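Local coordinates for protein farnesyl pyrophosphate synthetase (PDB 5H9D) that probably makes heptaprenyl diphosphate by magnesium-dependent prenyl transfer on an all-helical prenyl synthase fold, at residues A[312-315]-A[316-319]; A[215-218]-A[219-222]; A[31-34]-A[35-39]. One frame throughout, in Å; residues are numbered along the deposited sequence.

Overall arrangement
Three local contacts, each between consecutive residues, follow one another in series; none nests in or crosses another. Nearest the N terminus, interaction 3 winds the last turns of helix 26-38 and ends where the chain leaves that helix at G39. Far along, interaction 2 closes the turn that leads from the long helix 188-215 into the short helix 218-221. Interaction 1 ends helix 302-315 and brings R317 of the C-terminal tail against helix 188-215, so interactions 1 and 2 share that helix as a neighbour and touch through T319 and K220. Interaction 3 stands apart, its centre about 24 Å and 21 Å from the centres of interactions 1 and 2.

Interaction 1 (A[312-315]-A[316-319]); sequences KKMG and SRNT
The side chain of R317 doubles back on the helix end it has just left, bringing its guanidinium edge to the carbonyl of M314. NE lies 3.4 Å from M314 O and forms a weak hydrogen bond, with an N-H...O angle of 143°; the carbonyl oxygen sits near the guanidinium plane. A second weak bond from NH2 to the same oxygen is less certain, because the position of NH2 is not secure. The chain begins with CG trans to the backbone N (chi1 179°), then bends at chi2 and chi3, which turns the guanidinium back along the helix end. On the way, its CB passes 3.4 Å from K313 O.

Between the two segments the backbone makes an inverse gamma turn centred on S316. Its closing bond, from R317 N to G315 O, measures 2.8 Å but is weak, with an angle of 148°. This turn takes over where the loosely bonded last turn of helix 302-315 runs out, and it brings R317 of the C-terminal tail against helix 188-215, the helix that carries the second aspartate-rich motif of this all-helical prenyl synthase fold. The exposed S316 sets its CB 3.4 Å from K312 O.

R317 lies against F205 and I208 of helix 188-215. Its NH1 has two acidic neighbours: a long, weak ion pair with D209, and a salt bridge to the C-terminal carboxylate, in which NH1 stands 3.5 Å from T319 OXT.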
ATOM      1  N   LYS A 312      -1.519 -25.925  -3.967  1.00 77.55           N
ATOM      2  CA  LYS A 312      -0.874 -26.764  -4.962  1.00 79.43           C
ATOM      3  C   LYS A 312      -0.920 -26.231  -6.363  1.00 81.71           C
ATOM      4  O   LYS A 312      -0.184 -26.707  -7.228  1.00 82.31           O
ATOM      5  CB  LYS A 312      -1.425 -28.169  -4.925  1.00 77.78           C
ATOM      6  CG  LYS A 312      -0.843 -28.995  -3.797  1.00 77.25           C
ATOM      7  CD  LYS A 312      -1.233 -30.436  -4.008  1.00 76.31           C
ATOM      8  CE  LYS A 312      -1.088 -31.276  -2.780  1.00 73.74           C
ATOM      9  NZ  LYS A 312      -1.567 -32.630  -3.156  1.00 73.57           N
ATOM     10  N   LYS A 313      -1.792 -25.260  -6.598  1.00 84.57           N
ATOM     11  CA  LYS A 313      -1.856 -24.630  -7.904  1.00 87.77           C
ATOM     12  C   LYS A 313      -0.809 -23.511  -7.790  1.00 90.20           C
ATOM     13  O   LYS A 313       0.105 -23.410  -8.626  1.00 90.98           O
ATOM     14  CB  LYS A 313      -3.257 -24.065  -8.193  1.00 87.93           C
ATOM     15  CG  LYS A 313      -4.336 -25.140  -8.270  1.00 89.20           C
ATOM     16  CD  LYS A 313      -5.572 -24.711  -9.064  1.00 89.42           C
ATOM     17  CE  LYS A 313      -6.506 -25.923  -9.307  1.00 90.89           C
ATOM     18  NZ  LYS A 313      -7.612 -25.698 -10.309  1.00 89.76           N
ATOM     19  N   MET A 314      -0.919 -22.709  -6.727  1.00 90.93           N
ATOM     20  CA  MET A 314       0.018 -21.613  -6.474  1.00 92.14           C
ATOM     21  C   MET A 314       1.411 -21.898  -7.026  1.00 93.68           C
ATOM     22  O   MET A 314       2.015 -21.041  -7.672  1.00 94.02           O
ATOM     23  CB  MET A 314       0.156 -21.341  -4.968  1.00 90.58           C
ATOM     24  CG  MET A 314      -0.922 -20.469  -4.363  1.00 89.20           C
ATOM     25  SD  MET A 314      -1.030 -18.854  -5.114  0.56 85.34           S
ATOM     26  CE  MET A 314      -2.422 -19.126  -6.212  1.00 86.06           C
ATOM     27  N   GLY A 315       1.912 -23.102  -6.759  1.00 95.00           N
ATOM     28  CA  GLY A 315       3.239 -23.466  -7.211  1.00 97.62           C
ATOM     29  C   GLY A 315       3.292 -24.064  -8.592  1.00 99.54           C
ATOM     30  O   GLY A 315       4.190 -23.756  -9.371  1.00100.15           O
ATOM     31  N   SER A 316       2.347 -24.942  -8.894  1.00101.72           N
ATOM     32  CA  SER A 316       2.296 -25.555 -10.215  1.00103.70           C
ATOM     33  C   SER A 316       1.547 -24.590 -11.138  1.00104.60           C
ATOM     34  O   SER A 316       0.587 -24.971 -11.821  1.00104.53           O
ATOM     35  CB  SER A 316       1.565 -26.891 -10.152  1.00103.74           C
ATOM     36  OG  SER A 316       1.406 -27.417 -11.452  1.00103.95           O
ATOM     37  N   ARG A 317       2.002 -23.340 -11.137  1.00104.64           N
ATOM     38  CA  ARG A 317       1.403 -22.274 -11.927  1.00105.15           C
ATOM     39  C   ARG A 317       2.419 -21.749 -12.921  1.00106.53           C
ATOM     40  O   ARG A 317       3.595 -22.123 -12.875  1.00107.41           O
ATOM     41  CB  ARG A 317       0.964 -21.135 -11.002  1.00103.99           C
ATOM     42  CG  ARG A 317       0.349 -19.930 -11.684  1.00102.77           C
ATOM     43  CD  ARG A 317       1.058 -18.641 -11.282  1.00103.16           C
ATOM     44  NE  ARG A 317       1.329 -18.565  -9.846  1.00102.80           N
ATOM     45  CZ  ARG A 317       1.878 -17.518  -9.226  1.00102.81           C
ATOM     46  NH1 ARG A 317       2.227 -16.423  -9.895  1.00100.41           N
ATOM     47  NH2 ARG A 317       2.097 -17.580  -7.922  1.00103.22           N
ATOM     48  N   ASN A 318       1.955 -20.885 -13.818  1.00107.47           N
ATOM     49  CA  ASN A 318       2.819 -20.286 -14.822  1.00109.09           C
ATOM     50  C   ASN A 318       2.190 -19.072 -15.512  1.00108.96           C
ATOM     51  O   ASN A 318       2.291 -18.916 -16.726  1.00108.94           O
ATOM     52  CB  ASN A 318       3.267 -21.334 -15.865  1.00111.00           C
ATOM     53  CG  ASN A 318       2.099 -22.056 -16.533  1.00113.19           C
ATOM     54  OD1 ASN A 318       1.211 -21.429 -17.121  1.00114.55           O
ATOM     55  ND2 ASN A 318       2.105 -23.385 -16.453  1.00113.55           N
ATOM     56  N   THR A 319       1.544 -18.214 -14.727  1.00109.30           N
ATOM     57  CA  THR A 319       0.938 -16.990 -15.252  1.00109.44           C
ATOM     58  C   THR A 319       0.149 -16.248 -14.168  1.00109.08           C
ATOM     59  O   THR A 319      -0.849 -15.577 -14.503  1.00109.13           O
ATOM     60  CB  THR A 319       0.011 -17.298 -16.466  1.00109.98           C
ATOM     61  OG1 THR A 319      -0.291 -16.081 -17.162  1.00108.74           O
ATOM     62  CG2 THR A 319      -1.287 -17.971 -16.004  1.00109.94           C
ATOM     63  OXT THR A 319       0.556 -16.325 -12.989  1.00108.26           O
TER

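Interaction 2 (A[215-218]-A[219-222]); sequences TSTE and KKLG
T217 caps the short helix 218-221 and, with E218 and K219, makes up most of this compact turn. As N-cap residue, it uses its hydroxyl to accept the amide of K220: OG1 lies 2.7 Å from K220 N, at an N-H...O angle of 154°. The first torsion, chi1 65°, sets OG1 between the backbone N and the carbonyl carbon, from where it reaches over the start of the helix while CG2 stays beside the backbone N. The K220 side chain crosses that of T217 obliquely. The carbonyl of T217 does further work, receiving L221 N almost head-on at 2.7 Å, so one residue satisfies two amides of the first turn through different oxygens.

E218 and K219 form a salt bridge between immediate neighbours at the protein surface. The lysine chain bends at chi2 and chi3, which brings NZ back to 3.2 Å from E218 OE2, on the syn side of the carboxylate and 21° out of its plane. The glutamate is bent as well, at chi2, so the two bent chains meet at their ends while staying exposed. The pairing would be expected to moderate both charges locally.

At the other end of the helix, G222 turns to positive phi in a Schellman motif, and its amide makes a weak bond to K219 O at 3.3 Å. The turn as a whole follows the end of the long helix 188-215. On the S216 side of the turn L221 packs, its CG 3.5 Å from S216 CB.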
ATOM      1  N   THR A 215      11.041 -16.752 -18.383  1.00 75.84           N
ATOM      2  CA  THR A 215      10.493 -17.923 -19.055  1.00 75.81           C
ATOM      3  C   THR A 215       9.125 -17.784 -19.763  1.00 77.31           C
ATOM      4  O   THR A 215       8.763 -18.649 -20.574  1.00 77.43           O
ATOM      5  CB  THR A 215      10.407 -19.084 -18.041  1.00 74.10           C
ATOM      6  OG1 THR A 215       9.549 -18.711 -16.946  1.00 72.31           O
ATOM      7  CG2 THR A 215      11.791 -19.410 -17.501  1.00 72.79           C
ATOM      8  N   SER A 216       8.387 -16.710 -19.468  1.00 77.73           N
ATOM      9  CA  SER A 216       7.052 -16.476 -20.034  1.00 78.50           C
ATOM     10  C   SER A 216       7.037 -15.846 -21.439  1.00 79.52           C
ATOM     11  O   SER A 216       7.890 -16.138 -22.273  1.00 78.65           O
ATOM     12  CB  SER A 216       6.253 -15.603 -19.060  1.00 79.57           C
ATOM     13  OG  SER A 216       4.847 -15.704 -19.249  1.00 81.65           O
ATOM     14  N   THR A 217       6.070 -14.973 -21.704  1.00 80.79           N
ATOM     15  CA  THR A 217       5.967 -14.359 -23.028  1.00 82.68           C
ATOM     16  C   THR A 217       5.601 -12.877 -23.015  1.00 84.90           C
ATOM     17  O   THR A 217       4.848 -12.424 -22.143  1.00 84.77           O
ATOM     18  CB  THR A 217       4.918 -15.107 -23.917  1.00 81.93           C
ATOM     19  OG1 THR A 217       3.603 -14.968 -23.354  1.00 79.86           O
ATOM     20  CG2 THR A 217       5.274 -16.587 -24.035  1.00 80.34           C
ATOM     21  N   GLU A 218       6.128 -12.134 -23.992  1.00 87.32           N
ATOM     22  CA  GLU A 218       5.847 -10.698 -24.109  1.00 91.33           C
ATOM     23  C   GLU A 218       4.330 -10.520 -24.063  1.00 92.59           C
ATOM     24  O   GLU A 218       3.816  -9.552 -23.486  1.00 92.00           O
ATOM     25  CB  GLU A 218       6.400 -10.136 -25.441  1.00 92.92           C
ATOM     26  CG  GLU A 218       6.726  -8.610 -25.469  1.00 93.96           C
ATOM     27  CD  GLU A 218       5.488  -7.689 -25.425  1.00 95.65           C
ATOM     28  OE1 GLU A 218       5.664  -6.453 -25.279  1.00 93.64           O
ATOM     29  OE2 GLU A 218       4.341  -8.188 -25.547  1.00 97.09           O
ATOM     30  N   LYS A 219       3.626 -11.484 -24.655  1.00 94.39           N
ATOM     31  CA  LYS A 219       2.170 -11.456 -24.712  1.00 96.15           C
ATOM     32  C   LYS A 219       1.473 -11.843 -23.407  1.00 96.39           C
ATOM     33  O   LYS A 219       0.639 -11.087 -22.911  1.00 96.31           O
ATOM     34  CB  LYS A 219       1.672 -12.341 -25.865  1.00 97.24           C
ATOM     35  CG  LYS A 219       0.457 -11.763 -26.613  1.00 98.90           C
ATOM     36  CD  LYS A 219       0.758 -10.388 -27.269  1.00 99.58           C
ATOM     37  CE  LYS A 219       0.969  -9.246 -26.247  1.00 99.38           C
ATOM     38  NZ  LYS A 219       1.470  -7.966 -26.840  1.00 98.67           N
ATOM     39  N   LYS A 220       1.810 -13.002 -22.845  1.00 96.86           N
ATOM     40  CA  LYS A 220       1.180 -13.429 -21.594  1.00 97.78           C
ATOM     41  C   LYS A 220       1.628 -12.586 -20.381  1.00 97.49           C
ATOM     42  O   LYS A 220       0.930 -12.526 -19.362  1.00 96.79           O
ATOM     43  CB  LYS A 220       1.451 -14.923 -21.339  1.00 98.29           C
ATOM     44  CG  LYS A 220       0.433 -15.599 -20.388  1.00 98.88           C
ATOM     45  CD  LYS A 220      -1.000 -15.577 -20.954  1.00 97.89           C
ATOM     46  CE  LYS A 220      -2.038 -16.189 -19.994  1.00 97.55           C
ATOM     47  NZ  LYS A 220      -1.884 -17.667 -19.757  1.00 97.37           N
ATOM     48  N   LEU A 221       2.783 -11.930 -20.494  1.00 96.96           N
ATOM     49  CA  LEU A 221       3.274 -11.083 -19.406  1.00 97.06           C
ATOM     50  C   LEU A 221       2.752  -9.648 -19.481  1.00 97.33           C
ATOM     51  O   LEU A 221       2.841  -8.894 -18.505  1.00 96.42           O
ATOM     52  CB  LEU A 221       4.807 -11.046 -19.377  1.00 96.16           C
ATOM     53  CG  LEU A 221       5.510 -12.173 -18.621  1.00 94.99           C
ATOM     54  CD1 LEU A 221       6.975 -11.845 -18.464  1.00 94.18           C
ATOM     55  CD2 LEU A 221       4.873 -12.339 -17.258  1.00 94.61           C
ATOM     56  N   GLY A 222       2.200  -9.273 -20.631  1.00 97.90           N
ATOM     57  CA  GLY A 222       1.696  -7.918 -20.777  1.00 97.69           C
ATOM     58  C   GLY A 222       2.832  -6.977 -20.435  1.00 97.38           C
ATOM     59  O   GLY A 222       2.649  -5.981 -19.730  1.00 97.36           O
TER

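Interaction 3 (A[31-34]-A[35-39]); sequences ASLH and LLSSG
H34 and L35 diverge from neighbouring positions on the last turns of helix 26-38, just ahead of the Gly-Gly-Lys-Arg sequence that in related prenyl synthases helps bind a substrate diphosphate. The imidazole of H34 stands oblique to the L35 amide, with CG 3.6 Å from L35 N, and heads for helix 97-100; its NE2 is hydrogen-bonded to L95 O. A phosphate ion, probably from the crystallisation liquor, lies about 4 Å from the side chain. The L35 side chain packs instead on M76 and V80 of helix 62-85, and L36, one step round, also packs on M76. S32 faces helix 103-121.

The backbone is bonded as a regular helix: L35 N to A31 O at 3.0 Å, and L36 N to S32 O at 2.8 Å. L36 CB also passes alongside that S32 carbonyl. The bonding weakens at the C-terminal end, where S38 N is held by weak bonds to H34 O and L35 O. The L35 carbonyl also accepts from R92 NH1. S38 turns its hydroxyl back to the same oxygen (chi1 60°), OG donating to L35 O over 3.1 Å, tilted 31° from the carbonyl plane.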
ATOM      1  N   ALA A  31     -12.098   4.994 -12.223  1.00 50.78           N
ATOM      2  CA  ALA A  31     -10.736   4.465 -12.152  1.00 49.96           C
ATOM      3  C   ALA A  31     -10.698   3.187 -11.301  1.00 50.23           C
ATOM      4  O   ALA A  31     -10.211   2.149 -11.749  1.00 52.54           O
ATOM      5  CB  ALA A  31      -9.773   5.513 -11.586  1.00 48.44           C
ATOM      6  N   SER A  32     -11.211   3.258 -10.082  1.00 48.29           N
ATOM      7  CA  SER A  32     -11.239   2.095  -9.214  1.00 48.43           C
ATOM      8  C   SER A  32     -11.927   0.907  -9.898  1.00 48.41           C
ATOM      9  O   SER A  32     -11.440  -0.213  -9.835  1.00 47.61           O
ATOM     10  CB  SER A  32     -11.959   2.441  -7.907  1.00 47.32           C
ATOM     11  OG  SER A  32     -11.260   3.451  -7.208  1.00 45.01           O
ATOM     12  N   LEU A  33     -13.057   1.162 -10.556  1.00 49.16           N
ATOM     13  CA  LEU A  33     -13.807   0.120 -11.262  1.00 47.55           C
ATOM     14  C   LEU A  33     -13.041  -0.378 -12.500  1.00 48.73           C
ATOM     15  O   LEU A  33     -13.061  -1.572 -12.834  1.00 48.41           O
ATOM     16  CB  LEU A  33     -15.165   0.645 -11.677  1.00 44.01           C
ATOM     17  CG  LEU A  33     -16.005  -0.399 -12.400  1.00 47.10           C
ATOM     18  CD1 LEU A  33     -16.271  -1.629 -11.496  1.00 45.39           C
ATOM     19  CD2 LEU A  33     -17.288   0.238 -12.841  1.00 43.42           C
ATOM     20  N   HIS A  34     -12.365   0.534 -13.185  1.00 48.65           N
ATOM     21  CA  HIS A  34     -11.570   0.141 -14.333  1.00 50.43           C
ATOM     22  C   HIS A  34     -10.587  -0.945 -13.875  1.00 51.21           C
ATOM     23  O   HIS A  34     -10.552  -2.024 -14.447  1.00 51.48           O
ATOM     24  CB  HIS A  34     -10.791   1.337 -14.868  1.00 53.02           C
ATOM     25  CG  HIS A  34      -9.871   1.005 -15.996  1.00 53.97           C
ATOM     26  ND1 HIS A  34     -10.285   0.312 -17.113  1.00 54.71           N
ATOM     27  CD2 HIS A  34      -8.566   1.306 -16.196  1.00 54.59           C
ATOM     28  CE1 HIS A  34      -9.269   0.202 -17.954  1.00 57.84           C
ATOM     29  NE2 HIS A  34      -8.214   0.796 -17.420  1.00 54.42           N
ATOM     30  N   LEU A  35      -9.800  -0.646 -12.838  1.00 51.29           N
ATOM     31  CA  LEU A  35      -8.831  -1.588 -12.276  1.00 50.52           C
ATOM     32  C   LEU A  35      -9.495  -2.832 -11.697  1.00 52.82           C
ATOM     33  O   LEU A  35      -9.092  -3.958 -11.978  1.00 54.77           O
ATOM     34  CB  LEU A  35      -8.027  -0.914 -11.176  1.00 50.74           C
ATOM     35  CG  LEU A  35      -6.970  -1.743 -10.436  1.00 52.54           C
ATOM     36  CD1 LEU A  35      -5.855  -2.157 -11.401  1.00 50.45           C
ATOM     37  CD2 LEU A  35      -6.390  -0.928  -9.289  1.00 50.43           C
ATOM     38  N   LEU A  36     -10.523  -2.634 -10.884  1.00 52.70           N
ATOM     39  CA  LEU A  36     -11.211  -3.756 -10.266  1.00 52.18           C
ATOM     40  C   LEU A  36     -11.735  -4.812 -11.244  1.00 52.98           C
ATOM     41  O   LEU A  36     -11.595  -6.009 -11.024  1.00 52.99           O
ATOM     42  CB  LEU A  36     -12.366  -3.230  -9.413  1.00 49.03           C
ATOM     43  CG  LEU A  36     -13.064  -4.358  -8.677  1.00 46.06           C
ATOM     44  CD1 LEU A  36     -12.119  -4.850  -7.609  1.00 46.24           C
ATOM     45  CD2 LEU A  36     -14.376  -3.899  -8.100  1.00 43.48           C
ATOM     46  N   SER A  37     -12.343  -4.344 -12.321  1.00 55.58           N
ATOM     47  CA  SER A  37     -12.932  -5.201 -13.350  1.00 57.47           C
ATOM     48  C   SER A  37     -12.004  -5.725 -14.447  1.00 57.20           C
ATOM     49  O   SER A  37     -12.392  -6.640 -15.162  1.00 57.99           O
ATOM     50  CB  SER A  37     -14.075  -4.450 -14.019  1.00 59.90           C
ATOM     51  OG  SER A  37     -13.572  -3.218 -14.523  1.00 61.68           O
ATOM     52  N   SER A  38     -10.822  -5.140 -14.620  1.00 56.26           N
ATOM     53  CA  SER A  38      -9.917  -5.633 -15.647  1.00 57.29           C
ATOM     54  C   SER A  38      -9.378  -6.910 -15.036  1.00 58.00           C
ATOM     55  O   SER A  38      -8.734  -7.726 -15.688  1.00 56.87           O
ATOM     56  CB  SER A  38      -8.812  -4.605 -15.992  1.00 57.50           C
ATOM     57  OG  SER A  38      -8.000  -4.246 -14.893  1.00 60.02           O
ATOM     58  N   GLY A  39      -9.710  -7.045 -13.752  1.00 60.35           N
ATOM     59  CA  GLY A  39      -9.417  -8.195 -12.904  1.00 61.14           C
ATOM     60  C   GLY A  39      -8.147  -8.990 -12.711  1.00 61.59           C
ATOM     61  O   GLY A  39      -7.442  -9.343 -13.659  1.00 64.33           O
TER